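Long-range contact in ULam111 (Flavobacterium sp., PDB 5WUT), which probably hydrolyses the beta-1,3-glucosidic bonds of laminarin, as a family 16 glycoside hydrolase built on a beta-jelly roll: residues A[201-209]-A[222-233]. Numbering follows the deposited sequence.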
loop_
_atom_site.group_PDB
_atom_site.type_symbol
_atom_site.label_atom_id
_atom_site.label_comp_id
_atom_site.label_asym_id
_atom_site.label_seq_id
_atom_site.Cartn_x
_atom_site.Cartn_y
_atom_site.Cartn_z
ATOM N N TYR A 201 -1.327 -16.032 -19.910
ATOM C CA TYR A 201 -1.015 -14.921 -20.808
ATOM C C TYR A 201 -1.627 -13.614 -20.323
ATOM O O TYR A 201 -2.498 -13.613 -19.452
ATOM C CB TYR A 201 -1.473 -15.226 -22.236
ATOM C CG TYR A 201 -2.961 -15.433 -22.439
ATOM C CD1 TYR A 201 -3.794 -14.359 -22.716
ATOM C CD2 TYR A 201 -3.516 -16.709 -22.409
ATOM C CE1 TYR A 201 -5.157 -14.536 -22.950
ATOM C CE2 TYR A 201 -4.879 -16.902 -22.639
ATOM C CZ TYR A 201 -5.691 -15.807 -22.906
ATOM O OH TYR A 201 -7.046 -15.962 -23.151
ATOM N N PHE A 202 -1.137 -12.506 -20.871
ATOM C CA PHE A 202 -1.540 -11.157 -20.458
ATOM C C PHE A 202 -2.696 -10.627 -21.261
ATOM O O PHE A 202 -2.821 -10.958 -22.425
ATOM C CB PHE A 202 -0.376 -10.179 -20.596
ATOM C CG PHE A 202 0.785 -10.506 -19.722
ATOM C CD1 PHE A 202 0.680 -10.357 -18.350
ATOM C CD2 PHE A 202 1.985 -10.944 -20.261
ATOM C CE1 PHE A 202 1.759 -10.654 -17.526
ATOM C CE2 PHE A 202 3.070 -11.247 -19.441
ATOM C CZ PHE A 202 2.956 -11.095 -18.071
ATOM N N ILE A 203 -3.519 -9.800 -20.627
ATOM C CA ILE A 203 -4.540 -9.014 -21.330
ATOM C C ILE A 203 -4.458 -7.581 -20.832
ATOM O O ILE A 203 -4.336 -7.353 -19.623
ATOM C CB ILE A 203 -5.973 -9.551 -21.094
ATOM C CG1 ILE A 203 -6.074 -11.050 -21.419
ATOM C CG2 ILE A 203 -6.983 -8.737 -21.916
ATOM C CD1 ILE A 203 -5.815 -11.955 -20.186
ATOM N N ILE A 204 -4.485 -6.619 -21.755
ATOM C CA ILE A 204 -4.679 -5.205 -21.417
ATOM C C ILE A 204 -5.932 -4.740 -22.134
ATOM O O ILE A 204 -6.069 -4.954 -23.341
ATOM C CB ILE A 204 -3.483 -4.330 -21.836
ATOM C CG1 ILE A 204 -2.217 -4.781 -21.125
ATOM C CG2 ILE A 204 -3.748 -2.860 -21.520
ATOM C CD1 ILE A 204 -0.944 -4.058 -21.622
ATOM N N ASN A 205 -6.860 -4.108 -21.427
ATOM C CA ASN A 205 -8.041 -3.613 -22.130
ATOM C C ASN A 205 -8.672 -2.451 -21.394
ATOM O O ASN A 205 -8.348 -2.170 -20.244
ATOM C CB ASN A 205 -9.082 -4.726 -22.325
ATOM C CG ASN A 205 -9.838 -5.045 -21.060
ATOM O OD1 ASN A 205 -9.345 -5.788 -20.208
ATOM N ND2 ASN A 205 -11.036 -4.467 -20.911
ATOM N N MET A 206 -9.589 -1.768 -22.063
ATOM C CA MET A 206 -10.397 -0.775 -21.367
ATOM C C MET A 206 -11.840 -0.907 -21.830
ATOM O O MET A 206 -12.172 -0.635 -22.994
ATOM C CB MET A 206 -9.856 0.640 -21.584
ATOM C CG MET A 206 -10.771 1.726 -21.010
ATOM S SD MET A 206 -10.044 3.371 -20.827
ATOM C CE MET A 206 -9.171 3.553 -22.381
ATOM N N ALA A 207 -12.687 -1.403 -20.937
ATOM C CA ALA A 207 -14.105 -1.565 -21.231
ATOM C C ALA A 207 -14.933 -0.324 -20.837
ATOM O O ALA A 207 -14.478 0.555 -20.104
ATOM C CB ALA A 207 -14.642 -2.799 -20.540
ATOM N N ILE A 208 -16.147 -0.252 -21.373
ATOM C CA ILE A 208 -17.058 0.853 -21.131
ATOM C C ILE A 208 -18.422 0.320 -20.721
ATOM O O ILE A 208 -19.018 -0.473 -21.448
ATOM C CB ILE A 208 -17.224 1.728 -22.389
ATOM C CG1 ILE A 208 -15.882 2.367 -22.743
ATOM C CG2 ILE A 208 -18.337 2.777 -22.168
ATOM C CD1 ILE A 208 -15.834 2.967 -24.150
ATOM N N GLY A 209 -18.885 0.714 -19.537
ATOM C CA GLY A 209 -20.200 0.305 -19.063
ATOM C C GLY A 209 -20.305 -1.172 -18.767
ATOM O O GLY A 209 -19.313 -1.800 -18.426
ATOM N N PHE A 222 -15.591 11.202 -22.285
ATOM C CA PHE A 222 -14.835 10.754 -23.450
ATOM C C PHE A 222 -14.248 11.924 -24.222
ATOM O O PHE A 222 -14.891 12.963 -24.355
ATOM C CB PHE A 222 -15.722 9.901 -24.352
ATOM C CG PHE A 222 -16.234 8.676 -23.680
ATOM C CD1 PHE A 222 -15.368 7.613 -23.435
ATOM C CD2 PHE A 222 -17.542 8.592 -23.238
ATOM C CE1 PHE A 222 -15.814 6.465 -22.792
ATOM C CE2 PHE A 222 -17.997 7.452 -22.594
ATOM C CZ PHE A 222 -17.127 6.389 -22.363
ATOM N N PRO A 223 -13.031 11.755 -24.756
ATOM C CA PRO A 223 -12.210 10.535 -24.740
ATOM C C PRO A 223 -11.394 10.350 -23.457
ATOM O O PRO A 223 -11.067 11.322 -22.790
ATOM C CB PRO A 223 -11.288 10.737 -25.942
ATOM C CG PRO A 223 -11.081 12.211 -25.986
ATOM C CD PRO A 223 -12.413 12.818 -25.572
ATOM N N GLN A 224 -11.073 9.100 -23.124
ATOM C CA GLN A 224 -10.258 8.815 -21.943
ATOM C C GLN A 224 -9.071 7.940 -22.297
ATOM O O GLN A 224 -9.219 6.971 -23.041
ATOM C CB GLN A 224 -11.103 8.129 -20.869
ATOM C CG GLN A 224 -11.976 9.074 -20.045
ATOM C CD GLN A 224 -11.165 10.101 -19.264
ATOM O OE1 GLN A 224 -10.111 9.787 -18.700
ATOM N NE2 GLN A 224 -11.652 11.333 -19.225
ATOM N N ASP A 225 -7.908 8.267 -21.728
ATOM C CA ASP A 225 -6.668 7.542 -21.992
ATOM C C ASP A 225 -6.260 6.633 -20.829
ATOM O O ASP A 225 -6.243 7.057 -19.666
ATOM C CB ASP A 225 -5.510 8.507 -22.251
ATOM C CG ASP A 225 -5.603 9.222 -23.587
ATOM O OD1 ASP A 225 -6.446 8.862 -24.429
ATOM O OD2 ASP A 225 -4.787 10.146 -23.791
ATOM N N PHE A 226 -5.911 5.400 -21.178
ATOM C CA PHE A 226 -5.316 4.399 -20.288
ATOM C C PHE A 226 -3.904 4.183 -20.804
ATOM O O PHE A 226 -3.733 3.699 -21.925
ATOM C CB PHE A 226 -6.149 3.120 -20.340
ATOM C CG PHE A 226 -5.637 1.964 -19.504
ATOM C CD1 PHE A 226 -4.890 2.149 -18.347
ATOM C CD2 PHE A 226 -5.978 0.670 -19.870
ATOM C CE1 PHE A 226 -4.477 1.035 -17.586
ATOM C CE2 PHE A 226 -5.561 -0.438 -19.132
ATOM C CZ PHE A 226 -4.809 -0.248 -17.987
ATOM N N SER A 227 -2.897 4.567 -20.015
ATOM C CA SER A 227 -1.505 4.540 -20.483
ATOM C C SER A 227 -0.693 3.493 -19.744
ATOM O O SER A 227 -0.671 3.487 -18.514
ATOM C CB SER A 227 -0.837 5.906 -20.300
ATOM O OG SER A 227 -1.561 6.916 -20.995
ATOM N N ILE A 228 -0.003 2.639 -20.488
ATOM C CA ILE A 228 0.813 1.599 -19.859
ATOM C C ILE A 228 2.270 1.777 -20.288
ATOM O O ILE A 228 2.571 1.795 -21.472
ATOM C CB ILE A 228 0.304 0.193 -20.217
ATOM C CG1 ILE A 228 -1.204 0.055 -19.908
ATOM C CG2 ILE A 228 1.127 -0.876 -19.477
ATOM C CD1 ILE A 228 -2.137 0.396 -21.064
ATOM N N ASP A 229 3.159 1.953 -19.313
ATOM C CA ASP A 229 4.598 2.159 -19.562
ATOM C C ASP A 229 5.317 0.853 -19.862
ATOM O O ASP A 229 6.084 0.757 -20.821
ATOM C CB ASP A 229 5.212 2.860 -18.344
ATOM C CG ASP A 229 6.651 3.322 -18.554
ATOM O OD1 ASP A 229 7.151 3.320 -19.691
ATOM O OD2 ASP A 229 7.267 3.742 -17.543
ATOM N N TYR A 230 5.055 -0.171 -19.056
ATOM C CA TYR A 230 5.711 -1.446 -19.260
ATOM C C TYR A 230 5.002 -2.602 -18.561
ATOM O O TYR A 230 4.147 -2.402 -17.688
ATOM C CB TYR A 230 7.171 -1.375 -18.774
ATOM C CG TYR A 230 7.375 -1.132 -17.281
ATOM C CD1 TYR A 230 7.043 -2.107 -16.332
ATOM C CD2 TYR A 230 7.954 0.043 -16.832
ATOM C CE1 TYR A 230 7.249 -1.893 -14.978
ATOM C CE2 TYR A 230 8.177 0.263 -15.483
ATOM C CZ TYR A 230 7.828 -0.704 -14.567
ATOM O OH TYR A 230 8.058 -0.454 -13.233
ATOM N N ILE A 231 5.371 -3.809 -18.971
ATOM C CA ILE A 231 5.135 -5.041 -18.223
ATOM C C ILE A 231 6.498 -5.686 -18.061
ATOM O O ILE A 231 7.195 -5.871 -19.063
ATOM C CB ILE A 231 4.198 -6.026 -18.955
ATOM C CG1 ILE A 231 2.815 -5.420 -19.176
ATOM C CG2 ILE A 231 4.079 -7.325 -18.151
ATOM C CD1 ILE A 231 1.971 -6.236 -20.170
ATOM N N LYS A 232 6.882 -6.019 -16.826
ATOM C CA LYS A 232 8.141 -6.724 -16.549
ATOM C C LYS A 232 7.826 -8.061 -15.920
ATOM O O LYS A 232 6.936 -8.150 -15.070
ATOM C CB LYS A 232 9.046 -5.921 -15.600
ATOM C CG LYS A 232 9.626 -4.672 -16.209
ATOM C CD LYS A 232 10.378 -3.870 -15.153
ATOM C CE LYS A 232 10.870 -2.554 -15.722
ATOM N NZ LYS A 232 11.695 -1.818 -14.706
ATOM N N VAL A 233 8.549 -9.099 -16.320
ATOM C CA VAL A 233 8.384 -10.421 -15.716
ATOM C C VAL A 233 9.708 -10.905 -15.156
ATOM O O VAL A 233 10.697 -11.019 -15.893
ATOM C CB VAL A 233 7.880 -11.470 -16.718
ATOM C CG1 VAL A 233 7.691 -12.808 -16.020
ATOM C CG2 VAL A 233 6.584 -10.999 -17.369
#
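Phe202, Ile204, Met206 and Ile208 point from strand 201-208 onto Phe226, Ile228, Ile231 and Val233 of strand 224-233 and onto Phe222 just ahead of it, across the hydrophobic interior of the beta-jelly roll of family 16. The strands run nearly antiparallel (168°) with axes 8.7 Å apart, and no hydrogen bond joins them. Each has its own sheet neighbours: strand 201-208 lies between strands 66-80 and 97-105, while strand 224-233 pairs with 7-11, 55-63 and 83-90. They therefore meet face to face between layers of the sandwich.

Most of the apolar contacts are made on the rings of Phe202, Phe222 and Phe226. Ile231 CG2 sits over one face of the Phe202 ring, 4.2 Å from its centroid, a CH-pi contact; Val233 CG2 comes to the edge of the same ring. Within its own strand, Ile228 CD1 covers the centre of one face of Phe226, and this same methyl touches Ile204 CG2 at 3.7 Å; Ile204 CG2 also meets Phe226 CE2, oblique to the ring. Ile204 and Ile231 meet tip to tip through their CD1 methyls. At the C-terminal end of strand 201-208, Ile208 and Phe222 come from opposite directions, Ile208 CD1 meeting Phe222 CE1 (3.8 Å) and Ile208 CG2 meeting Phe222 CZ.

Polar backbone atoms also border this layer. The Asn205 side chain leaves the backbone on the side away from strand 224-233, its OD1 hydrogen-bonded to Trp102 NE1 and its ND2 to Tyr44 OH. The backbone O of Asn205 lies 3.5 Å from Phe226 CE2, a van der Waals approach oblique to the ring. Met206 extends from the backbone and then bends at its thioether (chi3 44°), which sets CE against Phe226 CB. Met206 CE also lies 3.5 Å from Gln224 O, in van der Waals contact.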